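PDB 2OPT: ActII protein from Streptomyces coelicolor, which probably represses transcription by binding regulatory DNA as a member of the TetR family, and binds the antibiotic actinorhodin and its biosynthetic precursor (S)-DNPA. Local coordinates for residues L96-I101 / E145-S150; T140-E145 / R199-G204. All blocks are in the same frame, centred on the assembly; numbering follows the deposited sequence. Where two conformers were deposited one is given.

How the interactions relate
Both interactions lie in the C-terminal, TetR-like part of the chain and both use helix 128-150. Interaction 2 takes a turn of it, 140-145, and interaction 1 its C-terminal end, 145-150, so Glu145 belongs to both. Their centres are about 11 Å apart. Along the chain the order is 96-101, 140-145, 145-150, 199-204, so the two contacts cross. Helix 128-150 thus packs against the short helix 96-100 in interaction 1 and against helix 197-219, near the second subunit, in interaction 2. The contacts also meet directly, through the salt bridge from Glu148 to Arg200. Helix 128-150 is the element common to the dimer side and the side facing the N-terminal helices.

Interaction 1 of 2, residues L96-I101 / E145-S150; sequences LARIAI and EALEQS
Ala97 and Leu147 bring the two helices together, in a contact that is apolar throughout and has no hydrogen bond across it. The closest backbone approach is theirs, CA of Ala97 to CA of Leu147 at 5.4 Å, where the segment axes run roughly antiparallel at 145°. The close backbones probably leave room for little more than a methyl group: CB of Ala97 sits 4.0 Å from CA of Leu147, against the backbone itself, and 4.3 Å from CB of Ala146, a second small residue.

The other apolar contacts come from the forked end of Leu147. With CG anti to the backbone N (chi1 -173°), its two methyls are carried over to helix 96-100 and divide the work. CD1 touches CG of Arg98 at 4.0 Å, the two side chains passing at a slant, while CD2 lies 4.4 Å from CG1 of Ile101. Arginine suits its place because its methylene stem offers a greasy flank to leucine while the guanidinium leads away from the contact, to a long, weak ion pair with Asp25.

On the far side of helix 96-100, Ile99 packs on Leu54 and Phe58 of helix 50-61. This is the TetR-family layout, in which a short helix lies between the ligand-binding core and the helix leading from the DNA-binding domain, a position consistent with relaying ligand binding to the DNA-binding domain.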
loop_
_atom_site.group_PDB
_atom_site.type_symbol
_atom_site.label_atom_id
_atom_site.label_comp_id
_atom_site.label_asym_id
_atom_site.label_seq_id
_atom_site.Cartn_x
_atom_site.Cartn_y
_atom_site.Cartn_z
ATOM N N LEU A 96 -7.966 1.866 -11.632
ATOM C CA LEU A 96 -7.249 3.136 -11.624
ATOM C C LEU A 96 -6.157 3.145 -10.560
ATOM O O LEU A 96 -5.078 3.699 -10.769
ATOM C CB LEU A 96 -8.218 4.298 -11.393
ATOM C CG LEU A 96 -7.607 5.700 -11.391
ATOM C CD1 LEU A 96 -6.994 6.023 -12.745
ATOM C CD2 LEU A 96 -8.648 6.740 -11.006
ATOM N N ALA A 97 -6.445 2.529 -9.418
ATOM C CA ALA A 97 -5.449 2.361 -8.365
ATOM C C ALA A 97 -4.275 1.516 -8.847
ATOM O O ALA A 97 -3.157 1.649 -8.349
ATOM C CB ALA A 97 -6.083 1.739 -7.131
ATOM N N ARG A 98 -4.537 0.646 -9.817
ATOM C CA ARG A 98 -3.487 -0.187 -10.408
ATOM C C ARG A 98 -2.537 0.707 -11.174
ATOM O O ARG A 98 -1.345 0.509 -11.176
ATOM C CB ARG A 98 -4.082 -1.227 -11.361
ATOM C CG ARG A 98 -4.317 -2.602 -10.800
ATOM C CD ARG A 98 -4.858 -3.549 -11.901
ATOM N NE ARG A 98 -3.800 -3.960 -12.843
ATOM C CZ ARG A 98 -3.967 -4.732 -13.918
ATOM N NH1 ARG A 98 -5.157 -5.221 -14.243
ATOM N NH2 ARG A 98 -2.927 -5.032 -14.681
ATOM N N ILE A 99 -3.071 1.702 -11.856
ATOM C CA ILE A 99 -2.216 2.621 -12.602
ATOM C C ILE A 99 -1.499 3.544 -11.647
ATOM O O ILE A 99 -0.321 3.845 -11.828
ATOM C CB ILE A 99 -3.114 3.473 -13.541
ATOM C CG1 ILE A 99 -3.787 2.594 -14.596
ATOM C CG2 ILE A 99 -2.368 4.629 -14.159
ATOM C CD1 ILE A 99 -4.904 3.334 -15.330
ATOM N N ALA A 100 -2.243 4.028 -10.643
ATOM C CA ALA A 100 -1.754 5.009 -9.678
ATOM C C ALA A 100 -0.631 4.524 -8.804
ATOM O O ALA A 100 0.192 5.312 -8.385
ATOM C CB ALA A 100 -2.883 5.472 -8.793
ATOM N N ILE A 101 -0.622 3.237 -8.482
ATOM C CA ILE A 101 0.204 2.726 -7.367
ATOM C C ILE A 101 1.731 2.945 -7.522
ATOM O O ILE A 101 2.469 3.131 -6.514
ATOM C CB ILE A 101 -0.164 1.228 -7.049
ATOM C CG1 ILE A 101 0.255 0.769 -5.627
ATOM C CG2 ILE A 101 0.188 0.262 -8.225
ATOM C CD1 ILE A 101 1.388 1.514 -4.961
ATOM N N GLU A 145 -6.108 0.945 0.184
ATOM C CA GLU A 145 -7.498 0.572 0.488
ATOM C C GLU A 145 -8.319 0.401 -0.791
ATOM O O GLU A 145 -9.032 -0.570 -0.946
ATOM C CB GLU A 145 -8.165 1.597 1.392
ATOM C CG GLU A 145 -7.727 1.553 2.859
ATOM C CD GLU A 145 -8.073 0.229 3.559
ATOM O OE1 GLU A 145 -9.176 -0.310 3.309
ATOM O OE2 GLU A 145 -7.243 -0.276 4.348
ATOM N N ALA A 146 -8.208 1.357 -1.702
ATOM C CA ALA A 146 -8.952 1.306 -2.954
ATOM C C ALA A 146 -8.610 0.071 -3.726
ATOM O O ALA A 146 -9.508 -0.604 -4.221
ATOM C CB ALA A 146 -8.657 2.553 -3.808
ATOM N N LEU A 147 -7.316 -0.240 -3.821
ATOM C CA LEU A 147 -6.867 -1.340 -4.643
ATOM C C LEU A 147 -7.565 -2.583 -4.139
ATOM O O LEU A 147 -7.975 -3.441 -4.913
ATOM C CB LEU A 147 -5.345 -1.469 -4.574
ATOM C CG LEU A 147 -4.542 -2.429 -5.442
ATOM C CD1 LEU A 147 -4.981 -2.402 -6.896
ATOM C CD2 LEU A 147 -3.056 -2.064 -5.325
ATOM N N GLU A 148 -7.763 -2.632 -2.832
ATOM C CA GLU A 148 -8.347 -3.786 -2.206
ATOM C C GLU A 148 -9.883 -3.772 -2.099
ATOM O O GLU A 148 -10.486 -4.826 -2.043
ATOM C CB GLU A 148 -7.687 -3.999 -0.855
ATOM C CG GLU A 148 -8.549 -3.741 0.341
ATOM C CD GLU A 148 -8.257 -4.759 1.384
ATOM O OE1 GLU A 148 -7.209 -4.604 2.058
ATOM O OE2 GLU A 148 -9.034 -5.743 1.496
ATOM N N GLN A 149 -10.518 -2.597 -2.062
ATOM C CA GLN A 149 -11.981 -2.555 -2.175
ATOM C C GLN A 149 -12.385 -3.159 -3.526
ATOM O O GLN A 149 -13.425 -3.852 -3.634
ATOM C CB GLN A 149 -12.561 -1.130 -1.969
ATOM C CG GLN A 149 -14.103 -0.983 -2.318
ATOM C CD GLN A 149 -14.875 0.017 -1.434
ATOM O OE1 GLN A 149 -16.114 0.085 -1.477
ATOM N NE2 GLN A 149 -14.150 0.797 -0.654
ATOM N N SER A 150 -11.531 -2.917 -4.529
ATOM C CA SER A 150 -11.668 -3.478 -5.872
ATOM C C SER A 150 -11.206 -4.934 -5.986
ATOM O O SER A 150 -11.772 -5.696 -6.767
ATOM C CB SER A 150 -10.930 -2.614 -6.892
ATOM O OG SER A 150 -11.617 -1.390 -7.089
#

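Interaction 2 of 2, residues T140-E145 / R199-G204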
loop_
_atom_site.group_PDB
_atom_site.type_symbol
_atom_site.label_atom_id
_atom_site.label_comp_id
_atom_site.label_asym_id
_atom_site.label_seq_id
_atom_site.Cartn_x
_atom_site.Cartn_y
_atom_site.Cartn_z
ATOM N N THR A 140 -0.876 7.021 0.099
ATOM C CA THR A 140 -0.543 5.610 0.108
ATOM C C THR A 140 -1.630 4.748 0.738
ATOM O O THR A 140 -1.995 3.723 0.200
ATOM C CB THR A 140 0.846 5.435 0.784
ATOM O OG1 THR A 140 1.816 5.974 -0.117
ATOM C CG2 THR A 140 1.190 3.976 1.038
ATOM N N PHE A 141 -2.208 5.220 1.827
ATOM C CA PHE A 141 -3.187 4.467 2.541
ATOM C C PHE A 141 -4.484 4.438 1.736
ATOM O O PHE A 141 -5.112 3.399 1.591
ATOM C CB PHE A 141 -3.420 5.188 3.878
ATOM C CG PHE A 141 -4.761 4.891 4.495
ATOM C CD1 PHE A 141 -4.995 3.663 5.126
ATOM C CD2 PHE A 141 -5.803 5.822 4.422
ATOM C CE1 PHE A 141 -6.290 3.360 5.663
ATOM C CE2 PHE A 141 -7.051 5.533 4.966
ATOM C CZ PHE A 141 -7.293 4.283 5.562
ATOM N N VAL A 142 -4.907 5.603 1.239
ATOM C CA VAL A 142 -6.128 5.683 0.438
ATOM C C VAL A 142 -6.020 4.778 -0.821
ATOM O O VAL A 142 -6.960 4.032 -1.159
ATOM C CB VAL A 142 -6.423 7.112 -0.004
ATOM C CG1 VAL A 142 -7.523 7.115 -1.012
ATOM C CG2 VAL A 142 -6.768 7.995 1.187
ATOM N N THR A 143 -4.875 4.832 -1.488
ATOM C CA THR A 143 -4.664 4.067 -2.697
ATOM C C THR A 143 -4.666 2.555 -2.429
ATOM O O THR A 143 -5.301 1.811 -3.189
ATOM C CB THR A 143 -3.353 4.514 -3.409
ATOM O OG1 THR A 143 -3.427 5.931 -3.617
ATOM C CG2 THR A 143 -3.187 3.787 -4.794
ATOM N N ALA A 144 -3.971 2.106 -1.369
ATOM C CA ALA A 144 -3.988 0.683 -0.953
ATOM C C ALA A 144 -5.383 0.191 -0.633
ATOM O O ALA A 144 -5.791 -0.888 -1.069
ATOM C CB ALA A 144 -3.066 0.452 0.275
ATOM N N GLU A 145 -6.108 0.945 0.184
ATOM C CA GLU A 145 -7.498 0.572 0.488
ATOM C C GLU A 145 -8.319 0.401 -0.791
ATOM O O GLU A 145 -9.032 -0.570 -0.946
ATOM C CB GLU A 145 -8.165 1.597 1.392
ATOM C CG GLU A 145 -7.727 1.553 2.859
ATOM C CD GLU A 145 -8.073 0.229 3.559
ATOM O OE1 GLU A 145 -9.176 -0.310 3.309
ATOM O OE2 GLU A 145 -7.243 -0.276 4.348
ATOM N N ARG A 199 -15.747 0.961 7.062
ATOM C CA ARG A 199 -15.327 0.933 8.422
ATOM C C ARG A 199 -13.819 0.960 8.455
ATOM O O ARG A 199 -13.289 1.782 9.159
ATOM C CB ARG A 199 -15.890 -0.302 9.141
ATOM C CG ARG A 199 -15.606 -0.368 10.665
ATOM C CD ARG A 199 -16.026 0.912 11.410
ATOM N NE ARG A 199 -15.677 0.778 12.828
ATOM C CZ ARG A 199 -15.417 1.776 13.675
ATOM N NH1 ARG A 199 -15.462 3.047 13.280
ATOM N NH2 ARG A 199 -15.109 1.486 14.937
ATOM N N ARG A 200 -13.138 0.103 7.679
ATOM C CA ARG A 200 -11.653 0.088 7.625
ATOM C C ARG A 200 -11.162 1.448 7.186
ATOM O O ARG A 200 -10.358 2.059 7.825
ATOM C CB ARG A 200 -11.136 -0.891 6.567
ATOM C CG ARG A 200 -11.340 -2.359 6.810
ATOM C CD ARG A 200 -11.123 -3.176 5.490
ATOM N NE ARG A 200 -9.761 -3.051 4.980
ATOM C CZ ARG A 200 -8.706 -3.676 5.512
ATOM N NH1 ARG A 200 -8.872 -4.475 6.566
ATOM N NH2 ARG A 200 -7.483 -3.495 5.004
ATOM N N PHE A 201 -11.708 1.966 6.105
ATOM C CA PHE A 201 -11.309 3.295 5.665
ATOM C C PHE A 201 -11.408 4.374 6.766
ATOM O O PHE A 201 -10.490 5.160 6.952
ATOM C CB PHE A 201 -12.114 3.749 4.458
ATOM C CG PHE A 201 -11.517 4.943 3.777
ATOM C CD1 PHE A 201 -10.388 4.820 3.013
ATOM C CD2 PHE A 201 -12.090 6.201 3.947
ATOM C CE1 PHE A 201 -9.817 5.930 2.416
ATOM C CE2 PHE A 201 -11.539 7.333 3.340
ATOM C CZ PHE A 201 -10.426 7.196 2.570
ATOM N N GLU A 202 -12.525 4.430 7.486
ATOM C CA GLU A 202 -12.657 5.496 8.466
ATOM C C GLU A 202 -11.732 5.296 9.667
ATOM O O GLU A 202 -11.069 6.252 10.104
ATOM C CB GLU A 202 -14.123 5.745 8.856
ATOM C CG GLU A 202 -15.006 6.350 7.716
ATOM C CD GLU A 202 -14.595 7.739 7.159
ATOM O OE1 GLU A 202 -14.183 8.681 7.898
ATOM O OE2 GLU A 202 -14.748 7.892 5.930
ATOM N N LEU A 203 -11.596 4.048 10.136
ATOM C CA LEU A 203 -10.648 3.750 11.195
ATOM C C LEU A 203 -9.237 4.157 10.803
ATOM O O LEU A 203 -8.555 4.808 11.590
ATOM C CB LEU A 203 -10.628 2.239 11.531
ATOM C CG LEU A 203 -11.604 1.741 12.557
ATOM C CD1 LEU A 203 -11.593 0.192 12.677
ATOM C CD2 LEU A 203 -11.250 2.393 13.910
ATOM N N GLY A 204 -8.767 3.753 9.627
ATOM C CA GLY A 204 -7.375 4.098 9.230
ATOM C C GLY A 204 -7.210 5.607 9.077
ATOM O O GLY A 204 -6.181 6.164 9.394
#
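Helices 128-150 and 197-219 run almost exactly antiparallel here, their segment axes at 170° and 10.9 Å apart, with Phe141 level with Gly204 and Glu145 level with Phe201. In TetR-family dimers such a pair typically joins its counterpart in the other subunit as a four-helix bundle, and Tyr133 of the second subunit indeed packs on Phe141, Arg200 and Leu203.

The space between the helices is filled by aromatic rings. Phe141 and Phe201 lie nearly parallel but slid apart, with centroids 5.5 Å from each other, so they barely overlap, and the nearest carbons are CE2 of Phe141 and CE1 of Phe201, 3.8 Å apart. Val142 adds CG2 at the edge of the Phe201 ring. Gly204 suits its position because a CB there would run into the Phe141 ring; instead CZ of Phe141 comes to 3.7 Å from its CA, and the glycine carbonyl oxygen lies over one ring face.

Beside the rings is a buried ion pair. A bend at chi3 (62°) brings the Arg200 guanidinium to the Glu145 carboxylate. NE donates to the syn lone pair of OE1 at 3.3 Å and 149°, while NH2 reaches OE2 only weakly. OE2 also bonds Tyr133 OH of the second subunit, and NH2 pairs with Glu148. A leucine in place of Arg200 would probably leave both Glu145 and Glu148 without this positive partner. At the edge of the Phe141 ring, in its plane, CZ faces the backbone O of Phe201 at 3.6 Å.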